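Local coordinates for protein Myo-inositol 2-dehydrogenase (Lactobacillus plantarum WCFS1, PDB 3CEA) that probably catalyses the NAD-dependent oxidation of myo-inositol at its 2-hydroxyl, giving the ketone scyllo-inosose, at residues 99-104 / 296-301; 25-30 / 300-305; 86-91 / 124-129. One frame throughout, in Å; residues are numbered along the deposited sequence.

Interaction 1: 99-104 / 296-301. With NAD (nicotinamide-adenine-dinucleotide), chain E.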
# COMPACT_ATOMS: atom_id res chain seq x y z
N PHE A 99 -21.79 -11.79 -31.29
CA PHE A 99 -21.06 -11.09 -30.24
C PHE A 99 -20.25 -9.99 -30.91
O PHE A 99 -19.29 -10.26 -31.63
CB PHE A 99 -20.14 -12.05 -29.48
CG PHE A 99 -19.40 -11.41 -28.34
CD1 PHE A 99 -18.20 -10.73 -28.55
CD2 PHE A 99 -19.90 -11.50 -27.04
CE1 PHE A 99 -17.51 -10.14 -27.49
CE2 PHE A 99 -19.22 -10.91 -25.97
CZ PHE A 99 -18.02 -10.23 -26.20
N CYS A 100 -20.66 -8.75 -30.68
CA CYS A 100 -19.97 -7.59 -31.25
C CYS A 100 -19.24 -6.83 -30.15
O CYS A 100 -19.81 -6.56 -29.09
CB CYS A 100 -20.96 -6.68 -31.97
SG CYS A 100 -20.21 -5.39 -32.99
N GLU A 101 -17.99 -6.47 -30.42
CA GLU A 101 -17.21 -5.66 -29.49
C GLU A 101 -17.75 -4.24 -29.38
O GLU A 101 -18.46 -3.76 -30.27
CB GLU A 101 -15.73 -5.63 -29.88
CG GLU A 101 -14.88 -6.70 -29.20
CD GLU A 101 -14.89 -6.61 -27.67
OE1 GLU A 101 -15.25 -5.55 -27.12
OE2 GLU A 101 -14.53 -7.62 -27.02
N LYS A 102 -17.41 -3.58 -28.28
CA LYS A 102 -17.80 -2.20 -28.03
C LYS A 102 -16.92 -1.26 -28.86
O LYS A 102 -15.78 -1.62 -29.18
CB LYS A 102 -17.70 -1.88 -26.53
CG LYS A 102 -16.28 -1.83 -25.97
CD LYS A 102 -15.75 -0.40 -25.99
CE LYS A 102 -14.26 -0.35 -26.28
NZ LYS A 102 -13.71 1.03 -26.16
N PRO A 103 -17.44 -0.08 -29.25
CA PRO A 103 -18.83 0.37 -29.14
C PRO A 103 -19.67 -0.19 -30.28
O PRO A 103 -19.13 -0.85 -31.17
CB PRO A 103 -18.72 1.90 -29.25
CG PRO A 103 -17.27 2.21 -29.51
CD PRO A 103 -16.58 0.94 -29.87
N LEU A 104 -20.98 0.06 -30.25
CA LEU A 104 -21.88 -0.41 -31.30
C LEU A 104 -21.51 0.14 -32.68
O LEU A 104 -21.59 -0.57 -33.68
CB LEU A 104 -23.34 -0.08 -30.96
CG LEU A 104 -23.96 -0.74 -29.72
CD1 LEU A 104 -25.35 -0.19 -29.45
CD2 LEU A 104 -24.00 -2.26 -29.84
N THR A 296 -9.32 -12.44 -17.63
CA THR A 296 -10.37 -13.31 -17.07
C THR A 296 -11.77 -12.81 -17.43
O THR A 296 -12.63 -13.61 -17.83
CB THR A 296 -10.24 -13.46 -15.54
OG1 THR A 296 -8.88 -13.79 -15.20
CG2 THR A 296 -11.16 -14.55 -15.02
N ALA A 297 -12.00 -11.50 -17.30
CA ALA A 297 -13.29 -10.89 -17.66
C ALA A 297 -13.65 -11.12 -19.13
O ALA A 297 -14.80 -11.39 -19.44
CB ALA A 297 -13.28 -9.40 -17.33
N PHE A 298 -12.65 -11.01 -20.01
CA PHE A 298 -12.82 -11.31 -21.43
C PHE A 298 -13.21 -12.76 -21.66
O PHE A 298 -14.05 -13.06 -22.51
CB PHE A 298 -11.53 -11.02 -22.20
CG PHE A 298 -11.30 -9.56 -22.50
CD1 PHE A 298 -12.27 -8.81 -23.18
CD2 PHE A 298 -10.11 -8.95 -22.14
CE1 PHE A 298 -12.05 -7.47 -23.47
CE2 PHE A 298 -9.88 -7.61 -22.43
CZ PHE A 298 -10.85 -6.86 -23.09
N THR A 299 -12.59 -13.67 -20.91
CA THR A 299 -12.90 -15.09 -21.00
C THR A 299 -14.31 -15.34 -20.48
O THR A 299 -15.13 -15.96 -21.16
CB THR A 299 -11.86 -15.94 -20.24
OG1 THR A 299 -10.57 -15.76 -20.83
CG2 THR A 299 -12.21 -17.42 -20.28
N ASP A 300 -14.60 -14.83 -19.29
CA ASP A 300 -15.90 -15.04 -18.64
C ASP A 300 -17.09 -14.49 -19.44
O ASP A 300 -18.16 -15.12 -19.46
CB ASP A 300 -15.89 -14.50 -17.20
CG ASP A 300 -15.03 -15.34 -16.26
OD1 ASP A 300 -14.62 -16.46 -16.63
OD2 ASP A 300 -14.77 -14.89 -15.12
N GLU A 301 -16.90 -13.35 -20.10
CA GLU A 301 -17.98 -12.74 -20.91
C GLU A 301 -18.28 -13.54 -22.18
O GLU A 301 -19.44 -13.67 -22.56
CB GLU A 301 -17.67 -11.28 -21.26
CG GLU A 301 -16.59 -11.07 -22.30
CD GLU A 301 -16.62 -9.70 -22.93
OE1 GLU A 301 -17.61 -8.95 -22.73
OE2 GLU A 301 -15.65 -9.36 -23.64
PA NAD E . -6.93 -3.66 -34.37
O1A NAD E . -5.76 -4.03 -33.53
O2A NAD E . -6.60 -2.58 -35.32
O5B NAD E . -7.46 -4.98 -35.12
C5B NAD E . -8.42 -4.89 -36.15
C4B NAD E . -8.49 -6.21 -36.92
O4B NAD E . -9.63 -6.24 -37.76
C3B NAD E . -7.28 -6.40 -37.82
O3B NAD E . -6.81 -7.71 -37.63
C2B NAD E . -7.81 -6.24 -39.23
O2B NAD E . -7.18 -7.10 -40.15
C1B NAD E . -9.28 -6.57 -39.09
N9A NAD E . -10.11 -5.81 -40.04
C8A NAD E . -10.12 -4.45 -40.24
N7A NAD E . -11.02 -4.15 -41.20
C5A NAD E . -11.59 -5.29 -41.62
C6A NAD E . -12.56 -5.55 -42.59
N6A NAD E . -13.27 -4.55 -43.09
N1A NAD E . -12.95 -6.86 -42.82
C2A NAD E . -12.39 -7.90 -42.09
N3A NAD E . -11.42 -7.63 -41.14
C4A NAD E . -11.03 -6.35 -40.91
O3 NAD E . -8.17 -3.22 -33.44
PN NAD E . -8.41 -3.84 -31.98
O1N NAD E . -8.13 -5.30 -32.01
O2N NAD E . -7.71 -2.97 -31.01
O5D NAD E . -9.98 -3.63 -31.71
C5D NAD E . -10.98 -3.98 -32.63
C4D NAD E . -12.33 -3.63 -32.01
O4D NAD E . -12.35 -4.02 -30.65
C3D NAD E . -12.61 -2.13 -32.06
O3D NAD E . -13.90 -1.93 -32.58
C2D NAD E . -12.53 -1.68 -30.62
O2D NAD E . -13.50 -0.71 -30.32
C1D NAD E . -12.75 -2.95 -29.81
N1N NAD E . -11.98 -2.94 -28.55
C2N NAD E . -12.64 -3.21 -27.38
C3N NAD E . -11.95 -3.21 -26.16
C7N NAD E . -12.61 -3.67 -24.89
O7N NAD E . -12.06 -3.26 -23.66
N7N NAD E . -13.69 -4.46 -24.95
C4N NAD E . -10.58 -2.93 -26.15
C5N NAD E . -9.92 -2.66 -27.35
C6N NAD E . -10.64 -2.66 -28.55
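F99 and E301 meet edge on: the E301 carboxylate stands at the rim of the phenyl ring, OE2 3.6 Å from CZ of F99, with the two planes 89° apart. Carboxylate oxygens placed there face the C-H bonds of the ring rather than its pi cloud. E301 gets this far because its CG is wedged between the backbone N and the carbonyl carbon (chi1 73°), beyond which the chain runs out straight from the helix. E101 brings a second carboxylate to the same place, its OE2 4.0 Å from OE2 of E301. The two carboxylates are not bonded to each other, and H23 answers OE2 of E101 with a hydrogen bond.

The other oxygen of E101 works on the cofactor. Bent at its second torsion, the chain sets OE1 2.9 Å from the carboxamide nitrogen N7N of NAD, in a fairly straight bond (159°), while K102 N binds OE1 of E101 at 3.1 Å on the anti side. F298 reaches the same amide from the helix with its ring edge, CE1 lying 3.7 Å from N7N of NAD. K102 curls back so that its CE comes in above the C2N-C3N side of the nicotinamide ring, 3.5 Å from C2N, and its backbone O takes a 2.7 Å bond from the ribose hydroxyl O2D.

With an alanine here in place of E101, N7N and H23 would probably both lose their partner, leaving the carboxamide freer to turn.

The run E101-K102-P103, with a cis peptide before the proline at the end of strand 97-100, is the Glu-Lys-Pro motif of the Gfo/Idh/MocA oxidoreductases, here lining part of the nicotinamide end of the NAD pocket.

Interaction 2: 25-30 / 300-305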
# COMPACT_ATOMS: atom_id res chain seq x y z
N ARG A 25 -7.60 -16.84 -29.03
CA ARG A 25 -6.87 -17.74 -28.14
C ARG A 25 -7.80 -18.38 -27.10
O ARG A 25 -7.76 -19.59 -26.90
CB ARG A 25 -5.72 -17.01 -27.44
CG ARG A 25 -4.49 -16.80 -28.30
CD ARG A 25 -3.36 -16.20 -27.48
NE ARG A 25 -2.13 -16.03 -28.25
CZ ARG A 25 -1.67 -14.87 -28.70
NH1 ARG A 25 -2.33 -13.74 -28.46
NH2 ARG A 25 -0.54 -14.83 -29.39
N HIS A 26 -8.63 -17.56 -26.46
CA HIS A 26 -9.59 -18.04 -25.46
C HIS A 26 -10.61 -18.98 -26.08
O HIS A 26 -11.00 -19.98 -25.47
CB HIS A 26 -10.33 -16.87 -24.79
CG HIS A 26 -9.45 -15.98 -23.97
ND1 HIS A 26 -9.75 -14.65 -23.73
CD2 HIS A 26 -8.28 -16.22 -23.33
CE1 HIS A 26 -8.81 -14.12 -22.98
NE2 HIS A 26 -7.90 -15.04 -22.72
N LEU A 27 -11.01 -18.66 -27.30
CA LEU A 27 -12.04 -19.39 -28.03
C LEU A 27 -11.59 -20.81 -28.38
O LEU A 27 -12.42 -21.72 -28.49
CB LEU A 27 -12.40 -18.60 -29.30
CG LEU A 27 -13.85 -18.25 -29.65
CD1 LEU A 27 -14.80 -18.29 -28.46
CD2 LEU A 27 -13.88 -16.88 -30.32
N VAL A 28 -10.29 -20.99 -28.55
CA VAL A 28 -9.69 -22.29 -28.84
C VAL A 28 -9.28 -23.01 -27.55
O VAL A 28 -9.49 -24.22 -27.42
CB VAL A 28 -8.47 -22.16 -29.80
CG1 VAL A 28 -7.84 -23.51 -30.08
CG2 VAL A 28 -8.87 -21.49 -31.10
N ASN A 29 -8.72 -22.26 -26.61
CA ASN A 29 -8.08 -22.85 -25.42
C ASN A 29 -8.93 -22.91 -24.15
O ASN A 29 -8.81 -23.87 -23.38
CB ASN A 29 -6.76 -22.14 -25.12
CG ASN A 29 -5.74 -22.30 -26.24
OD1 ASN A 29 -5.66 -23.35 -26.88
ND2 ASN A 29 -4.94 -21.27 -26.46
N LYS A 30 -9.77 -21.91 -23.94
CA LYS A 30 -10.46 -21.76 -22.66
C LYS A 30 -11.98 -21.97 -22.73
O LYS A 30 -12.54 -22.69 -21.90
CB LYS A 30 -10.13 -20.41 -22.02
CG LYS A 30 -8.65 -20.23 -21.69
CD LYS A 30 -8.40 -18.91 -20.98
CE LYS A 30 -6.91 -18.60 -20.87
NZ LYS A 30 -6.21 -19.49 -19.91
N ASP A 300 -14.60 -14.83 -19.29
CA ASP A 300 -15.90 -15.04 -18.64
C ASP A 300 -17.09 -14.49 -19.44
O ASP A 300 -18.16 -15.12 -19.46
CB ASP A 300 -15.89 -14.50 -17.20
CG ASP A 300 -15.03 -15.34 -16.26
OD1 ASP A 300 -14.62 -16.46 -16.63
OD2 ASP A 300 -14.77 -14.89 -15.12
N GLU A 301 -16.90 -13.35 -20.10
CA GLU A 301 -17.98 -12.74 -20.91
C GLU A 301 -18.28 -13.54 -22.18
O GLU A 301 -19.44 -13.67 -22.56
CB GLU A 301 -17.67 -11.28 -21.26
CG GLU A 301 -16.59 -11.07 -22.30
CD GLU A 301 -16.62 -9.70 -22.93
OE1 GLU A 301 -17.61 -8.95 -22.73
OE2 GLU A 301 -15.65 -9.36 -23.64
N VAL A 302 -17.23 -14.04 -22.82
CA VAL A 302 -17.38 -14.85 -24.03
C VAL A 302 -18.02 -16.19 -23.69
O VAL A 302 -18.87 -16.68 -24.44
CB VAL A 302 -16.03 -15.02 -24.78
CG1 VAL A 302 -16.13 -16.09 -25.87
CG2 VAL A 302 -15.60 -13.69 -25.39
N GLN A 303 -17.63 -16.76 -22.55
CA GLN A 303 -18.25 -17.97 -22.03
C GLN A 303 -19.73 -17.74 -21.75
O GLN A 303 -20.56 -18.60 -22.04
CB GLN A 303 -17.53 -18.46 -20.77
CG GLN A 303 -18.02 -19.81 -20.25
CD GLN A 303 -17.64 -20.96 -21.15
OE1 GLN A 303 -16.46 -21.30 -21.29
NE2 GLN A 303 -18.64 -21.58 -21.78
N ASP A 304 -20.05 -16.58 -21.18
CA ASP A 304 -21.44 -16.20 -20.89
C ASP A 304 -22.26 -16.11 -22.18
O ASP A 304 -23.40 -16.56 -22.22
CB ASP A 304 -21.50 -14.88 -20.11
CG ASP A 304 -22.92 -14.50 -19.72
OD1 ASP A 304 -23.62 -15.32 -19.09
OD2 ASP A 304 -23.33 -13.36 -20.03
N PHE A 305 -21.66 -15.54 -23.22
CA PHE A 305 -22.29 -15.45 -24.54
C PHE A 305 -22.57 -16.84 -25.12
O PHE A 305 -23.66 -17.09 -25.62
CB PHE A 305 -21.41 -14.64 -25.51
CG PHE A 305 -21.84 -14.73 -26.95
CD1 PHE A 305 -22.92 -13.99 -27.42
CD2 PHE A 305 -21.15 -15.56 -27.84
CE1 PHE A 305 -23.31 -14.08 -28.75
CE2 PHE A 305 -21.54 -15.65 -29.17
CZ PHE A 305 -22.62 -14.91 -29.63
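L27 and V302 hold the nearest CA atoms of segments 25-30 and 300-305, 8.1 Å apart, and K30 follows opposite Q303 with a CA separation of 8.7 Å. Residues 25-29 belong to helix 20-29, and 300-305 to helix 295-311.

The side-chain meeting is slight. CD1 of L27 touches CG1 of V302 at 3.6 Å, methyl against methyl, the two side chains crossing at about a right angle. V302 presents that branch because CG1 lies anti to the backbone N (chi1 168°). F76 of strand 74-77 touches both residues, so the pair rests on the Rossmann sheet, and I31 adds further apolar cover to V302.

Nearer the surface the character changes. OE1 of Q303 stops 4.2 Å from the carbonyl O of K30, two acceptors that cannot bond each other, and it turns instead to the backbone N of Q32. The K30 side chain lies against T299, one residue before segment 300-305.

Since the two segments share neither a hydrogen bond nor a salt bridge, the contact probably rests on apolar packing of L27 and V302 with F76, while Q303 finds its polar partner in Q32 and NE2 of H26 is hydrogen-bonded to D295.

Interaction 3: 86-91 / 124-129. With NAD (nicotinamide-adenine-dinucleotide), chain E.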
# COMPACT_ATOMS: atom_id res chain seq x y z
N GLU A 86 -22.57 -2.65 -40.06
CA GLU A 86 -22.74 -3.38 -41.31
C GLU A 86 -22.44 -4.88 -41.18
O GLU A 86 -23.05 -5.70 -41.88
CB GLU A 86 -21.93 -2.75 -42.45
CG GLU A 86 -20.44 -2.58 -42.18
CD GLU A 86 -19.66 -2.11 -43.39
OE1 GLU A 86 -19.75 -2.77 -44.46
OE2 GLU A 86 -18.95 -1.08 -43.28
N MSE A 87 -21.50 -5.22 -40.30
CA MSE A 87 -21.16 -6.62 -40.05
C MSE A 87 -22.23 -7.30 -39.21
O MSE A 87 -22.58 -8.46 -39.47
CB MSE A 87 -19.80 -6.74 -39.36
CG MSE A 87 -18.63 -6.55 -40.30
SE MSE A 87 -16.93 -6.48 -39.37
CE MSE A 87 -15.76 -6.29 -40.92
N THR A 88 -22.76 -6.58 -38.22
CA THR A 88 -23.83 -7.09 -37.37
C THR A 88 -25.10 -7.34 -38.17
O THR A 88 -25.69 -8.42 -38.09
CB THR A 88 -24.11 -6.15 -36.18
OG1 THR A 88 -22.90 -5.97 -35.43
CG2 THR A 88 -25.18 -6.73 -35.26
N ILE A 89 -25.51 -6.36 -38.97
CA ILE A 89 -26.70 -6.48 -39.82
C ILE A 89 -26.61 -7.68 -40.76
O ILE A 89 -27.54 -8.49 -40.83
CB ILE A 89 -26.98 -5.17 -40.61
CG1 ILE A 89 -27.41 -4.04 -39.66
CG2 ILE A 89 -28.07 -5.39 -41.68
CD1 ILE A 89 -27.25 -2.64 -40.23
N TYR A 90 -25.48 -7.82 -41.45
CA TYR A 90 -25.28 -8.92 -42.39
C TYR A 90 -25.34 -10.29 -41.71
O TYR A 90 -25.95 -11.22 -42.23
CB TYR A 90 -23.96 -8.75 -43.15
CG TYR A 90 -23.90 -9.52 -44.45
CD1 TYR A 90 -24.51 -9.01 -45.60
CD2 TYR A 90 -23.24 -10.74 -44.54
CE1 TYR A 90 -24.47 -9.71 -46.81
CE2 TYR A 90 -23.19 -11.45 -45.74
CZ TYR A 90 -23.81 -10.93 -46.87
OH TYR A 90 -23.77 -11.61 -48.06
N ALA A 91 -24.70 -10.39 -40.54
CA ALA A 91 -24.66 -11.63 -39.77
C ALA A 91 -26.00 -11.97 -39.12
O ALA A 91 -26.38 -13.14 -39.08
CB ALA A 91 -23.55 -11.56 -38.71
N GLN A 124 -32.38 -14.77 -32.05
CA GLN A 124 -30.93 -14.70 -32.18
C GLN A 124 -30.34 -13.83 -31.08
O GLN A 124 -30.79 -12.70 -30.85
CB GLN A 124 -30.53 -14.16 -33.55
CG GLN A 124 -30.70 -15.16 -34.69
CD GLN A 124 -30.78 -14.49 -36.05
OE1 GLN A 124 -31.78 -14.63 -36.75
NE2 GLN A 124 -29.73 -13.76 -36.41
N ILE A 125 -29.33 -14.35 -30.40
CA ILE A 125 -28.67 -13.64 -29.32
C ILE A 125 -27.74 -12.57 -29.88
O ILE A 125 -26.95 -12.83 -30.80
CB ILE A 125 -27.87 -14.61 -28.39
CG1 ILE A 125 -28.73 -15.81 -27.96
CG2 ILE A 125 -27.27 -13.87 -27.19
CD1 ILE A 125 -30.01 -15.47 -27.20
N PHE A 126 -27.85 -11.36 -29.34
CA PHE A 126 -26.85 -10.32 -29.56
C PHE A 126 -26.24 -9.90 -28.23
O PHE A 126 -26.94 -9.69 -27.24
CB PHE A 126 -27.43 -9.10 -30.28
CG PHE A 126 -26.45 -7.96 -30.43
CD1 PHE A 126 -25.56 -7.93 -31.50
CD2 PHE A 126 -26.39 -6.95 -29.47
CE1 PHE A 126 -24.64 -6.89 -31.63
CE2 PHE A 126 -25.47 -5.91 -29.60
CZ PHE A 126 -24.59 -5.88 -30.67
N GLN A 127 -24.91 -9.75 -28.22
CA GLN A 127 -24.19 -9.38 -27.01
C GLN A 127 -23.07 -8.38 -27.29
O GLN A 127 -22.27 -8.58 -28.20
CB GLN A 127 -23.64 -10.64 -26.33
CG GLN A 127 -23.15 -10.43 -24.91
CD GLN A 127 -23.04 -11.73 -24.14
OE1 GLN A 127 -23.96 -12.55 -24.14
NE2 GLN A 127 -21.90 -11.92 -23.47
N SER A 128 -23.04 -7.31 -26.49
CA SER A 128 -22.00 -6.29 -26.57
C SER A 128 -20.75 -6.72 -25.79
O SER A 128 -20.71 -7.81 -25.22
CB SER A 128 -22.52 -4.94 -26.07
OG SER A 128 -22.75 -4.96 -24.67
N GLY A 129 -19.74 -5.85 -25.75
CA GLY A 129 -18.48 -6.18 -25.09
C GLY A 129 -18.06 -5.34 -23.89
O GLY A 129 -16.89 -4.98 -23.77
PA NAD E . -6.93 -3.66 -34.37
O1A NAD E . -5.76 -4.03 -33.53
O2A NAD E . -6.60 -2.58 -35.32
O5B NAD E . -7.46 -4.98 -35.12
C5B NAD E . -8.42 -4.89 -36.15
C4B NAD E . -8.49 -6.21 -36.92
O4B NAD E . -9.63 -6.24 -37.76
C3B NAD E . -7.28 -6.40 -37.82
O3B NAD E . -6.81 -7.71 -37.63
C2B NAD E . -7.81 -6.24 -39.23
O2B NAD E . -7.18 -7.10 -40.15
C1B NAD E . -9.28 -6.57 -39.09
N9A NAD E . -10.11 -5.81 -40.04
C8A NAD E . -10.12 -4.45 -40.24
N7A NAD E . -11.02 -4.15 -41.20
C5A NAD E . -11.59 -5.29 -41.62
C6A NAD E . -12.56 -5.55 -42.59
N6A NAD E . -13.27 -4.55 -43.09
N1A NAD E . -12.95 -6.86 -42.82
C2A NAD E . -12.39 -7.90 -42.09
N3A NAD E . -11.42 -7.63 -41.14
C4A NAD E . -11.03 -6.35 -40.91
O3 NAD E . -8.17 -3.22 -33.44
PN NAD E . -8.41 -3.84 -31.98
O1N NAD E . -8.13 -5.30 -32.01
O2N NAD E . -7.71 -2.97 -31.01
O5D NAD E . -9.98 -3.63 -31.71
C5D NAD E . -10.98 -3.98 -32.63
C4D NAD E . -12.33 -3.63 -32.01
O4D NAD E . -12.35 -4.02 -30.65
C3D NAD E . -12.61 -2.13 -32.06
O3D NAD E . -13.90 -1.93 -32.58
C2D NAD E . -12.53 -1.68 -30.62
O2D NAD E . -13.50 -0.71 -30.32
C1D NAD E . -12.75 -2.95 -29.81
N1N NAD E . -11.98 -2.94 -28.55
C2N NAD E . -12.64 -3.21 -27.38
C3N NAD E . -11.95 -3.21 -26.16
C7N NAD E . -12.61 -3.67 -24.89
O7N NAD E . -12.06 -3.26 -23.66
N7N NAD E . -13.69 -4.46 -24.95
C4N NAD E . -10.58 -2.93 -26.15
C5N NAD E . -9.92 -2.66 -27.35
C6N NAD E . -10.64 -2.66 -28.55
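T88 meets F126 through its methyl alone, a helix-to-strand contact in which a nominally polar residue behaves as an apolar one. CG2 lies 3.7 Å from CE1 of F126 and approaches the ring obliquely, the two side chains crossing at about a right angle. The first torsion of T88 (chi1 -57°) divides the work: CG2 is anti to the backbone N and faces the ring, while OG1, beside that N, bonds back to the carbonyl O of H84 one turn earlier. The hydroxyl is thereby satisfied within its own helix.

Helix 84-93 is the connection of a right-handed beta-alpha-beta crossover between the parallel strands 74-77 and 97-100 of the Rossmann fold, and F126 extends from the next strand, 126-127, at the sheet's edge within this chain. C100 of the intervening strand and M114 of helix 108-119 touch both T88 and F126, closing an apolar cluster around them.

At the other end of the contact NE2 of Q124 stays 4.3 Å from the carbonyl O of A91, too long for a bond, and donates to the carbonyls of M92 and L96 instead.

Both segments also reach the cofactor. M87, present as selenomethionine, extends so that its CE comes in above the N1A corner of the adenine, 3.4 Å from N1A of NAD, whereas the carbonyl O of G129 comes within 3.5 Å of the carboxamide nitrogen N7N.

Helix 295-311 serves two of the three contacts: interaction 1 turns it toward the nicotinamide and interaction 2 toward helix 20-29, their segments overlapping at D300 and E301. Interaction 3 works on other elements but meets interaction 1 in the sheet, where strands 97-100 and 126-127 are neighbours. Interactions 1 and 3 are buried and both touch NAD; interaction 2 is only partly buried and runs out to an exposed lysine. Chemistry follows place. Carboxylates and cofactor bonds dominate 99-104/296-301, near the centre of the chain, whereas between their segments the other two, each about 15 Å from that centre, have mainly small apolar touches.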